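Local coordinates for scyllo-inosose 3-dehydrogenase (Thermotoga maritima, PDB 3IP1), which catalyses the NAD(+)-dependent oxidation of scyllo-inosose to 3-dehydro-scyllo-inosose, a step that probably belongs to myo-inositol breakdown, at residues Gly27-Pro40 / Thr77-Phe91. Residues are numbered along the deposited sequence; the frame is centred on the assembly and turned at random.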
loop_
_atom_site.group_PDB
_atom_site.type_symbol
_atom_site.label_atom_id
_atom_site.label_comp_id
_atom_site.label_asym_id
_atom_site.label_seq_id
_atom_site.Cartn_x
_atom_site.Cartn_y
_atom_site.Cartn_z
ATOM N N GLY A 27 5.511 43.176 10.665
ATOM C CA GLY A 27 5.767 44.140 9.579
ATOM C C GLY A 27 6.253 43.525 8.271
ATOM O O GLY A 27 6.324 44.208 7.230
ATOM N N LYS A 28 6.569 42.229 8.313
ATOM C CA LYS A 28 7.254 41.578 7.207
ATOM C C LYS A 28 6.635 40.277 6.689
ATOM O O LYS A 28 6.601 40.048 5.482
ATOM C CB LYS A 28 8.696 41.314 7.595
ATOM C CG LYS A 28 9.508 42.579 7.797
ATOM C CD LYS A 28 10.928 42.212 8.203
ATOM C CE LYS A 28 11.762 43.441 8.518
ATOM N NZ LYS A 28 12.870 43.045 9.444
ATOM N N LEU A 29 6.170 39.427 7.601
ATOM C CA LEU A 29 5.795 38.059 7.254
ATOM C C LEU A 29 4.691 37.530 8.153
ATOM O O LEU A 29 4.780 37.614 9.372
ATOM C CB LEU A 29 7.020 37.124 7.354
ATOM C CG LEU A 29 6.818 35.623 7.041
ATOM C CD1 LEU A 29 6.778 35.373 5.559
ATOM C CD2 LEU A 29 7.912 34.763 7.683
ATOM N N THR A 30 3.669 36.944 7.541
ATOM C CA THR A 30 2.650 36.244 8.312
ATOM C C THR A 30 2.213 34.946 7.648
ATOM O O THR A 30 2.241 34.837 6.414
ATOM C CB THR A 30 1.399 37.134 8.608
ATOM O OG1 THR A 30 0.489 36.405 9.438
ATOM C CG2 THR A 30 0.683 37.532 7.343
ATOM N N TRP A 31 1.784 33.984 8.478
ATOM C CA TRP A 31 1.134 32.773 7.985
ATOM C C TRP A 31 -0.355 32.991 7.697
ATOM O O TRP A 31 -0.983 32.155 7.045
ATOM C CB TRP A 31 1.371 31.595 8.943
ATOM C CG TRP A 31 2.685 30.914 8.620
ATOM C CD1 TRP A 31 3.947 31.308 9.005
ATOM C CD2 TRP A 31 2.858 29.753 7.806
ATOM N NE1 TRP A 31 4.896 30.446 8.480
ATOM C CE2 TRP A 31 4.255 29.489 7.735
ATOM C CE3 TRP A 31 1.968 28.905 7.111
ATOM C CZ2 TRP A 31 4.779 28.402 7.012
ATOM C CZ3 TRP A 31 2.496 27.818 6.389
ATOM C CH2 TRP A 31 3.887 27.583 6.350
ATOM N N LEU A 32 -0.887 34.149 8.137
ATOM C CA LEU A 32 -2.301 34.506 7.931
ATOM C C LEU A 32 -2.542 35.787 7.103
ATOM O O LEU A 32 -3.030 36.816 7.609
ATOM C CB LEU A 32 -3.030 34.581 9.279
ATOM C CG LEU A 32 -3.252 33.258 10.016
ATOM C CD1 LEU A 32 -3.783 33.526 11.420
ATOM C CD2 LEU A 32 -4.211 32.315 9.213
ATOM N N GLY A 33 -2.239 35.700 5.812
ATOM C CA GLY A 33 -2.299 36.859 4.921
ATOM C C GLY A 33 -3.499 37.771 5.094
ATOM O O GLY A 33 -3.352 38.972 5.330
ATOM N N SER A 34 -4.688 37.196 4.988
ATOM C CA SER A 34 -5.902 37.978 4.917
ATOM C C SER A 34 -6.257 38.647 6.248
ATOM O O SER A 34 -7.121 39.512 6.296
ATOM C CB SER A 34 -7.051 37.109 4.423
ATOM O OG SER A 34 -7.249 36.041 5.318
ATOM N N LYS A 35 -5.591 38.247 7.321
ATOM C CA LYS A 35 -5.787 38.859 8.633
ATOM C C LYS A 35 -4.836 40.033 8.862
ATOM O O LYS A 35 -4.930 40.701 9.891
ATOM C CB LYS A 35 -5.555 37.830 9.751
ATOM C CG LYS A 35 -6.473 36.614 9.689
ATOM C CD LYS A 35 -7.932 37.022 9.867
ATOM C CE LYS A 35 -8.772 35.846 10.335
ATOM N NZ LYS A 35 -10.203 36.233 10.400
ATOM N N VAL A 36 -3.917 40.264 7.920
ATOM C CA VAL A 36 -2.802 41.177 8.159
ATOM C C VAL A 36 -2.590 42.226 7.064
ATOM O O VAL A 36 -2.551 43.425 7.337
ATOM C CB VAL A 36 -1.506 40.375 8.355
ATOM C CG1 VAL A 36 -0.277 41.305 8.386
ATOM C CG2 VAL A 36 -1.586 39.563 9.643
ATOM N N TRP A 37 -2.443 41.762 5.826
ATOM C CA TRP A 37 -2.096 42.629 4.717
ATOM C C TRP A 37 -3.303 43.356 4.140
ATOM O O TRP A 37 -4.346 42.757 3.849
ATOM C CB TRP A 37 -1.353 41.847 3.622
ATOM C CG TRP A 37 -0.090 41.174 4.084
ATOM C CD1 TRP A 37 0.101 39.832 4.233
ATOM C CD2 TRP A 37 1.157 41.800 4.467
ATOM N NE1 TRP A 37 1.377 39.580 4.666
ATOM C CE2 TRP A 37 2.048 40.764 4.819
ATOM C CE3 TRP A 37 1.604 43.133 4.540
ATOM C CZ2 TRP A 37 3.370 41.012 5.242
ATOM C CZ3 TRP A 37 2.917 43.380 4.949
ATOM C CH2 TRP A 37 3.787 42.319 5.289
ATOM N N ARG A 38 -3.135 44.658 3.955
ATOM C CA ARG A 38 -4.220 45.540 3.525
ATOM C C ARG A 38 -3.767 46.449 2.367
ATOM O O ARG A 38 -2.596 46.833 2.304
ATOM C CB ARG A 38 -4.621 46.387 4.725
ATOM C CG ARG A 38 -6.031 46.879 4.710
ATOM C CD ARG A 38 -6.347 47.482 6.058
ATOM N NE ARG A 38 -7.740 47.858 6.155
ATOM C CZ ARG A 38 -8.235 48.602 7.137
ATOM N NH1 ARG A 38 -7.436 49.063 8.095
ATOM N NH2 ARG A 38 -9.525 48.888 7.147
ATOM N N TYR A 39 -4.699 46.795 1.483
ATOM C CA TYR A 39 -4.473 47.703 0.338
ATOM C C TYR A 39 -3.330 47.250 -0.571
ATOM O O TYR A 39 -2.404 48.003 -0.819
ATOM C CB TYR A 39 -4.243 49.158 0.798
ATOM C CG TYR A 39 -5.202 49.610 1.900
ATOM C CD1 TYR A 39 -6.572 49.739 1.658
ATOM C CD2 TYR A 39 -4.731 49.891 3.182
ATOM C CE1 TYR A 39 -7.454 50.140 2.674
ATOM C CE2 TYR A 39 -5.598 50.308 4.192
ATOM C CZ TYR A 39 -6.955 50.418 3.926
ATOM O OH TYR A 39 -7.792 50.817 4.921
ATOM N N PRO A 40 -3.400 46.009 -1.086
ATOM C CA PRO A 40 -2.283 45.534 -1.897
ATOM C C PRO A 40 -2.195 46.299 -3.206
ATOM O O PRO A 40 -3.207 46.772 -3.723
ATOM C CB PRO A 40 -2.662 44.079 -2.179
ATOM C CG PRO A 40 -4.200 44.113 -2.183
ATOM C CD PRO A 40 -4.526 45.055 -1.075
ATOM N N THR A 77 -9.088 42.449 -2.683
ATOM C CA THR A 77 -9.429 42.710 -1.276
ATOM C C THR A 77 -10.901 42.516 -0.947
ATOM O O THR A 77 -11.750 42.574 -1.826
ATOM C CB THR A 77 -9.082 44.146 -0.864
ATOM O OG1 THR A 77 -10.024 45.031 -1.469
ATOM C CG2 THR A 77 -7.664 44.522 -1.297
ATOM N N ASP A 78 -11.194 42.309 0.334
ATOM C CA ASP A 78 -12.572 42.397 0.809
ATOM C C ASP A 78 -12.967 43.864 0.950
ATOM O O ASP A 78 -12.179 44.765 0.615
ATOM C CB ASP A 78 -12.753 41.641 2.122
ATOM C CG ASP A 78 -11.879 42.186 3.240
ATOM O OD1 ASP A 78 -11.422 43.357 3.143
ATOM O OD2 ASP A 78 -11.649 41.436 4.216
ATOM N N GLU A 79 -14.172 44.111 1.450
ATOM C CA GLU A 79 -14.685 45.476 1.611
ATOM C C GLU A 79 -13.823 46.393 2.486
ATOM O O GLU A 79 -13.864 47.609 2.330
ATOM C CB GLU A 79 -16.114 45.436 2.152
ATOM C CG GLU A 79 -17.103 44.817 1.177
ATOM C CD GLU A 79 -18.552 45.198 1.467
ATOM O OE1 GLU A 79 -18.900 45.539 2.640
ATOM O OE2 GLU A 79 -19.353 45.149 0.500
ATOM N N GLU A 80 -13.036 45.810 3.382
ATOM C CA GLU A 80 -12.217 46.572 4.313
ATOM C C GLU A 80 -10.783 46.685 3.834
ATOM O O GLU A 80 -9.911 47.125 4.588
ATOM C CB GLU A 80 -12.231 45.939 5.712
ATOM C CG GLU A 80 -13.535 46.088 6.467
ATOM C CD GLU A 80 -14.553 45.027 6.074
ATOM O OE1 GLU A 80 -14.156 43.845 5.913
ATOM O OE2 GLU A 80 -15.754 45.367 5.928
ATOM N N GLY A 81 -10.529 46.254 2.598
ATOM C CA GLY A 81 -9.189 46.364 2.017
ATOM C C GLY A 81 -8.164 45.269 2.328
ATOM O O GLY A 81 -7.021 45.347 1.857
ATOM N N TYR A 82 -8.553 44.252 3.097
ATOM C CA TYR A 82 -7.664 43.098 3.354
ATOM C C TYR A 82 -7.603 42.174 2.153
ATOM O O TYR A 82 -8.626 41.936 1.508
ATOM C CB TYR A 82 -8.086 42.315 4.608
ATOM C CG TYR A 82 -7.849 43.126 5.853
ATOM C CD1 TYR A 82 -6.631 43.079 6.508
ATOM C CD2 TYR A 82 -8.836 44.000 6.342
ATOM C CE1 TYR A 82 -6.395 43.850 7.634
ATOM C CE2 TYR A 82 -8.609 44.776 7.474
ATOM C CZ TYR A 82 -7.386 44.701 8.102
ATOM O OH TYR A 82 -7.140 45.460 9.206
ATOM N N ILE A 83 -6.408 41.644 1.875
ATOM C CA ILE A 83 -6.224 40.669 0.787
ATOM C C ILE A 83 -7.101 39.431 1.030
ATOM O O ILE A 83 -7.434 39.121 2.187
ATOM C CB ILE A 83 -4.743 40.272 0.598
ATOM C CG1 ILE A 83 -4.281 39.333 1.710
ATOM C CG2 ILE A 83 -3.864 41.515 0.520
ATOM C CD1 ILE A 83 -2.839 38.897 1.615
ATOM N N LEU A 84 -7.496 38.758 -0.050
ATOM C CA LEU A 84 -8.334 37.566 0.039
ATOM C C LEU A 84 -7.496 36.311 0.364
ATOM O O LEU A 84 -7.950 35.422 1.068
ATOM C CB LEU A 84 -9.163 37.376 -1.252
ATOM C CG LEU A 84 -10.236 38.438 -1.584
ATOM C CD1 LEU A 84 -11.257 37.900 -2.606
ATOM C CD2 LEU A 84 -10.970 38.927 -0.331
ATOM N N TYR A 85 -6.254 36.273 -0.116
ATOM C CA TYR A 85 -5.375 35.138 0.146
ATOM C C TYR A 85 -5.082 34.931 1.635
ATOM O O TYR A 85 -4.503 35.795 2.301
ATOM C CB TYR A 85 -4.079 35.235 -0.662
ATOM C CG TYR A 85 -3.230 33.994 -0.549
ATOM C CD1 TYR A 85 -3.603 32.803 -1.196
ATOM C CD2 TYR A 85 -2.086 33.997 0.224
ATOM C CE1 TYR A 85 -2.824 31.643 -1.077
ATOM C CE2 TYR A 85 -1.301 32.852 0.363
ATOM C CZ TYR A 85 -1.669 31.686 -0.289
ATOM O OH TYR A 85 -0.875 30.575 -0.148
ATOM N N PRO A 86 -5.459 33.757 2.154
ATOM C CA PRO A 86 -5.422 33.546 3.602
ATOM C C PRO A 86 -4.107 32.992 4.162
ATOM O O PRO A 86 -3.963 32.910 5.384
ATOM C CB PRO A 86 -6.573 32.553 3.837
ATOM C CG PRO A 86 -6.702 31.780 2.504
ATOM C CD PRO A 86 -6.052 32.617 1.422
ATOM N N GLY A 87 -3.156 32.648 3.285
ATOM C CA GLY A 87 -1.943 31.928 3.691
ATOM C C GLY A 87 -0.661 32.729 3.882
ATOM O O GLY A 87 -0.680 33.953 4.066
ATOM N N LEU A 88 0.461 32.011 3.862
ATOM C CA LEU A 88 1.800 32.574 4.036
ATOM C C LEU A 88 2.128 33.657 3.001
ATOM O O LEU A 88 2.028 33.437 1.798
ATOM C CB LEU A 88 2.838 31.451 3.958
ATOM C CG LEU A 88 4.316 31.804 4.085
ATOM C CD1 LEU A 88 4.626 32.289 5.522
ATOM C CD2 LEU A 88 5.153 30.600 3.717
ATOM N N THR A 89 2.530 34.824 3.501
ATOM C CA THR A 89 2.770 36.006 2.682
ATOM C C THR A 89 3.821 36.914 3.344
ATOM O O THR A 89 3.694 37.270 4.518
ATOM C CB THR A 89 1.461 36.796 2.458
ATOM O OG1 THR A 89 0.659 36.715 3.645
ATOM C CG2 THR A 89 0.663 36.215 1.290
ATOM N N GLY A 90 4.852 37.271 2.582
ATOM C CA GLY A 90 5.935 38.141 3.059
ATOM C C GLY A 90 6.134 39.269 2.055
ATOM O O GLY A 90 6.816 39.082 1.061
ATOM N N PHE A 91 5.511 40.426 2.303
ATOM C CA PHE A 91 5.522 41.569 1.370
ATOM C C PHE A 91 6.510 42.672 1.778
ATOM O O PHE A 91 6.700 42.919 2.975
ATOM C CB PHE A 91 4.108 42.160 1.231
ATOM C CG PHE A 91 3.068 41.179 0.699
ATOM C CD1 PHE A 91 3.381 40.275 -0.317
ATOM C CD2 PHE A 91 1.765 41.188 1.207
ATOM C CE1 PHE A 91 2.441 39.389 -0.794
ATOM C CE2 PHE A 91 0.803 40.310 0.729
ATOM C CZ PHE A 91 1.136 39.411 -0.288
HETATM O O HOH W 1 6.846 44.860 4.789
HETATM O O HOH W 2 -5.645 34.410 6.930
#
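Trp37 lies against Phe91 and Thr89 in the tightly packed heart of this contact. The edge of the Phe91 ring meets the face of the indole, CD2 coming within 3.4 Å of Trp37 CD2 with the planes at 58°, while Phe91 CB sits over the six-membered ring. With CG of Trp37 beside its own backbone N (chi1 -58°), the indole reaches back along the chain, and NE1 donates to Thr89 O at 3.3 Å from above the carbonyl plane. Thr30 N takes the same oxygen from the opposite face, and Thr89 N returns a bond to Thr30 O (2.9 Å), closing an antiparallel hydrogen-bonded pair. Gly33 N donates to Gly87 O (2.9 Å).

A second backbone bridge pairs Arg38 with Tyr82, flanked by bonds from Ile83 N to Trp37 O and from Tyr39 N to Gly81 O. Here the extended Arg38 chain lays CD over the Tyr82 ring and grips Glu80 O side-on, through NE (2.8 Å) and NH2, within the guanidinium plane; NH1 turns to Asp13.

The solvent side is at Trp31 and Pro86, which are exposed: Trp31 receives Leu88 CD1 over its five-membered ring, 3.5 Å from the centroid, and a water links Ser34 OG to Pro86 O.

Among the neighbouring elements, Phe91 also touches Leu8 and Ala10 of strand 3-12, and Tyr85, Thr89 and Phe91 rest on helix 69-75, which carries the probable charge-relay residues Ser70 and His73.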